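Local coordinates for protein cAMP factor (Mobiluncus curtisii, PDB 6JLC) that is a CAMP factor, probably a pore-forming toxin that takes part in haemolysis, here as its C-terminal portion, at residues 153-158 with 194-199. Numbering follows the deposited sequence.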
ATOM      1  N   TYR A 153       9.567   1.984   3.924  1.00 26.69           N
ATOM      2  CA  TYR A 153       9.245   1.062   2.836  1.00 28.62           C
ATOM      3  C   TYR A 153      10.185  -0.140   2.833  1.00 29.60           C
ATOM      4  O   TYR A 153       9.745  -1.273   2.617  1.00 29.10           O
ATOM      5  CB  TYR A 153       9.273   1.810   1.498  1.00 28.95           C
ATOM      6  CG  TYR A 153       8.459   3.070   1.647  1.00 30.00           C
ATOM      7  CD1 TYR A 153       7.077   3.031   1.518  1.00 36.22           C
ATOM      8  CD2 TYR A 153       9.057   4.269   2.021  1.00 34.17           C
ATOM      9  CE1 TYR A 153       6.314   4.174   1.712  1.00 34.82           C
ATOM     10  CE2 TYR A 153       8.303   5.411   2.222  1.00 37.37           C
ATOM     11  CZ  TYR A 153       6.932   5.357   2.059  1.00 38.55           C
ATOM     12  OH  TYR A 153       6.178   6.498   2.246  1.00 36.32           O
ATOM     13  N   VAL A 154      11.472   0.085   3.104  1.00 27.18           N
ATOM     14  CA  VAL A 154      12.418  -1.024   3.231  1.00 30.71           C
ATOM     15  C   VAL A 154      12.121  -1.830   4.493  1.00 26.78           C
ATOM     16  O   VAL A 154      12.146  -3.067   4.478  1.00 29.03           O
ATOM     17  CB  VAL A 154      13.867  -0.492   3.220  1.00 28.38           C
ATOM     18  CG1 VAL A 154      14.865  -1.610   3.570  1.00 28.38           C
ATOM     19  CG2 VAL A 154      14.209   0.088   1.859  1.00 28.17           C
ATOM     20  N   LYS A 155      11.864  -1.139   5.607  1.00 26.22           N
ATOM     21  CA  LYS A 155      11.465  -1.807   6.846  1.00 30.54           C
ATOM     22  C   LYS A 155      10.211  -2.650   6.654  1.00 36.39           C
ATOM     23  O   LYS A 155      10.075  -3.711   7.278  1.00 30.13           O
ATOM     24  CB  LYS A 155      11.232  -0.771   7.948  1.00 31.77           C
ATOM     25  CG  LYS A 155      12.502  -0.294   8.650  1.00 36.60           C
ATOM     26  CD  LYS A 155      13.143  -1.422   9.451  1.00 33.08           C
ATOM     27  CE  LYS A 155      14.397  -0.967  10.200  1.00 35.86           C
ATOM     28  NZ  LYS A 155      14.027  -0.134  11.378  1.00 32.26           N
ATOM     29  N   ASP A 156       9.279  -2.198   5.806  1.00 29.50           N
ATOM     30  CA  ASP A 156       8.084  -2.997   5.554  1.00 29.54           C
ATOM     31  C   ASP A 156       8.412  -4.278   4.797  1.00 31.37           C
ATOM     32  O   ASP A 156       7.763  -5.303   5.022  1.00 31.05           O
ATOM     33  CB  ASP A 156       7.038  -2.164   4.807  1.00 36.01           C
ATOM     34  CG  ASP A 156       6.438  -1.047   5.683  1.00 48.21           C
ATOM     35  OD1 ASP A 156       6.454  -1.183   6.926  1.00 48.21           O
ATOM     36  OD2 ASP A 156       5.959  -0.026   5.137  1.00 45.42           O
ATOM     37  N   LEU A 157       9.414  -4.252   3.909  1.00 30.43           N
ATOM     38  CA  LEU A 157       9.849  -5.486   3.250  1.00 27.82           C
ATOM     39  C   LEU A 157      10.430  -6.476   4.261  1.00 31.55           C
ATOM     40  O   LEU A 157      10.182  -7.686   4.180  1.00 26.70           O
ATOM     41  CB  LEU A 157      10.876  -5.162   2.162  1.00 29.07           C
ATOM     42  CG  LEU A 157      11.299  -6.316   1.247  1.00 30.41           C
ATOM     43  CD1 LEU A 157      10.123  -6.826   0.433  1.00 34.42           C
ATOM     44  CD2 LEU A 157      12.450  -5.896   0.331  1.00 34.35           C
ATOM     45  N   LEU A 158      11.152  -5.990   5.249  1.00 27.76           N
ATOM     46  CA  LEU A 158      11.704  -6.826   6.296  1.00 23.91           C
ATOM     47  C   LEU A 158      10.565  -7.390   7.154  1.00 22.98           C
ATOM     48  O   LEU A 158      10.543  -8.529   7.494  1.00 25.83           O
ATOM     49  CB  LEU A 158      12.662  -6.051   7.149  1.00 24.65           C
ATOM     50  CG  LEU A 158      13.168  -6.724   8.394  1.00 26.62           C
ATOM     51  CD1 LEU A 158      13.697  -8.104   8.111  1.00 28.59           C
ATOM     52  CD2 LEU A 158      14.166  -5.894   9.124  1.00 26.18           C
ATOM     53  N   ARG A 194      14.847  -7.630  15.765  1.00 30.98           N
ATOM     54  CA  ARG A 194      15.656  -6.578  16.384  1.00 41.45           C
ATOM     55  C   ARG A 194      16.100  -5.551  15.348  1.00 41.35           C
ATOM     56  O   ARG A 194      15.978  -4.337  15.563  1.00 35.81           O
ATOM     57  CB  ARG A 194      16.862  -7.193  17.101  1.00 37.91           C
ATOM     58  CG  ARG A 194      16.456  -7.949  18.344  1.00 48.14           C
ATOM     59  CD  ARG A 194      17.624  -8.231  19.279  1.00 54.10           C
ATOM     60  NE  ARG A 194      17.172  -9.020  20.421  1.00 65.54           N
ATOM     61  CZ  ARG A 194      16.483  -8.531  21.452  1.00 70.77           C
ATOM     62  NH1 ARG A 194      16.174  -7.239  21.506  1.00 63.01           N
ATOM     63  NH2 ARG A 194      16.106  -9.335  22.437  1.00 75.73           N
ATOM     64  N   VAL A 195      16.579  -6.031  14.196  1.00 41.77           N
ATOM     65  CA  VAL A 195      16.907  -5.147  13.079  1.00 32.84           C
ATOM     66  C   VAL A 195      15.715  -4.272  12.730  1.00 39.11           C
ATOM     67  O   VAL A 195      15.840  -3.050  12.574  1.00 41.04           O
ATOM     68  CB  VAL A 195      17.371  -5.969  11.863  1.00 26.66           C
ATOM     69  CG1 VAL A 195      17.669  -5.046  10.680  1.00 30.53           C
ATOM     70  CG2 VAL A 195      18.593  -6.785  12.210  1.00 32.03           C
ATOM     71  N   TRP A 196      14.526  -4.884  12.633  1.00 31.41           N
ATOM     72  CA  TRP A 196      13.330  -4.139  12.258  1.00 31.51           C
ATOM     73  C   TRP A 196      13.011  -3.034  13.262  1.00 37.34           C
ATOM     74  O   TRP A 196      12.523  -1.963  12.882  1.00 31.52           O
ATOM     75  CB  TRP A 196      12.147  -5.093  12.128  1.00 32.76           C
ATOM     76  CG  TRP A 196      10.870  -4.424  11.745  1.00 31.93           C
ATOM     77  CD1 TRP A 196      10.475  -4.056  10.490  1.00 32.40           C
ATOM     78  CD2 TRP A 196       9.816  -4.039  12.626  1.00 33.70           C
ATOM     79  NE1 TRP A 196       9.231  -3.476  10.539  1.00 33.37           N
ATOM     80  CE2 TRP A 196       8.806  -3.457  11.842  1.00 37.64           C
ATOM     81  CE3 TRP A 196       9.623  -4.143  14.004  1.00 40.10           C
ATOM     82  CZ2 TRP A 196       7.627  -2.967  12.390  1.00 44.77           C
ATOM     83  CZ3 TRP A 196       8.454  -3.659  14.543  1.00 38.72           C
ATOM     84  CH2 TRP A 196       7.470  -3.080  13.741  1.00 46.72           C
ATOM     85  N   PHE A 197      13.272  -3.277  14.544  1.00 36.54           N
ATOM     86  CA  PHE A 197      12.971  -2.275  15.558  1.00 41.43           C
ATOM     87  C   PHE A 197      14.047  -1.202  15.668  1.00 45.30           C
ATOM     88  O   PHE A 197      13.765  -0.121  16.198  1.00 45.80           O
ATOM     89  CB  PHE A 197      12.782  -2.952  16.915  1.00 51.52           C
ATOM     90  CG  PHE A 197      11.339  -3.222  17.267  1.00 65.54           C
ATOM     91  CD1 PHE A 197      10.540  -2.222  17.807  1.00 71.21           C
ATOM     92  CD2 PHE A 197      10.775  -4.476  17.045  1.00 63.78           C
ATOM     93  CE1 PHE A 197       9.212  -2.475  18.137  1.00 69.32           C
ATOM     94  CE2 PHE A 197       9.457  -4.735  17.384  1.00 62.62           C
ATOM     95  CZ  PHE A 197       8.670  -3.730  17.919  1.00 64.07           C
ATOM     96  N   LYS A 198      15.263  -1.472  15.185  1.00 45.87           N
ATOM     97  CA  LYS A 198      16.371  -0.528  15.314  1.00 50.11           C
ATOM     98  C   LYS A 198      16.133   0.659  14.391  1.00 50.50           C
ATOM     99  O   LYS A 198      16.192   0.521  13.166  1.00 44.05           O
ATOM    100  CB  LYS A 198      17.698  -1.213  14.998  1.00 45.05           C
ATOM    101  CG  LYS A 198      18.830  -0.230  14.755  1.00 50.42           C
ATOM    102  CD  LYS A 198      20.167  -0.734  15.236  1.00 53.83           C
ATOM    103  CE  LYS A 198      20.828  -1.612  14.204  1.00 60.51           C
ATOM    104  NZ  LYS A 198      22.303  -1.684  14.417  1.00 63.86           N
ATOM    105  N   ALA A 199      15.872   1.832  14.978  1.00 48.42           N
ATOM    106  CA  ALA A 199      15.450   2.987  14.189  1.00 46.10           C
ATOM    107  C   ALA A 199      16.519   3.438  13.204  1.00 39.32           C
ATOM    108  O   ALA A 199      16.192   4.036  12.172  1.00 48.72           O
ATOM    109  CB  ALA A 199      15.078   4.146  15.111  1.00 53.61           C
TER
HETATM  110  O   HOH W   1      15.866   2.124   9.888  1.00 45.72           O
HETATM  111  O   HOH W   2       7.711  -1.503   9.163  1.00 44.16           O
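Lys155 reaches from helix 152-173 to the C-terminal end of helix 179-197, where its ammonium group joins two backbone carbonyls. Lys155 NZ donates to Trp196 O (2.8 Å) and to Lys198 O (2.9 Å), in each case from well above the carbonyl plane, 53° out of it. Bends at chi2 and chi4 carry the chain obliquely across Trp196, Lys155 CD lying 3.9 Å from Trp196 CD1, and turn NZ onto the helix end. The Trp196 carbonyl belongs to the last turn of the helix and the Lys198 carbonyl to the residue just after it; the negative end of the helix dipole would probably favour the ammonium charge.

The Trp196 side chain extends back to helix 152-173, CG anti to the backbone N (chi1 -180°), and brings the NE1 edge of the indole near Lys155 O. Trp196 NE1 donates to a water (2.8 Å) that in turn donates to Asp156 OD1, bridging the two helices. Nearer the backbone, Leu158 CD2 rests against Trp196 CB and N (both 3.7 Å) and meets Val195 CG1 at 3.9 Å. Leu158 also touches Ile210 and Lys155 touches Cys206, both of helix 203-222, so three helices meet here. A lysine ammonium shared between a last-turn carbonyl and the carbonyl just past the helix is a side-chain form of C-terminal capping, here within the C-terminal helical bundle of the CAMP-factor fold.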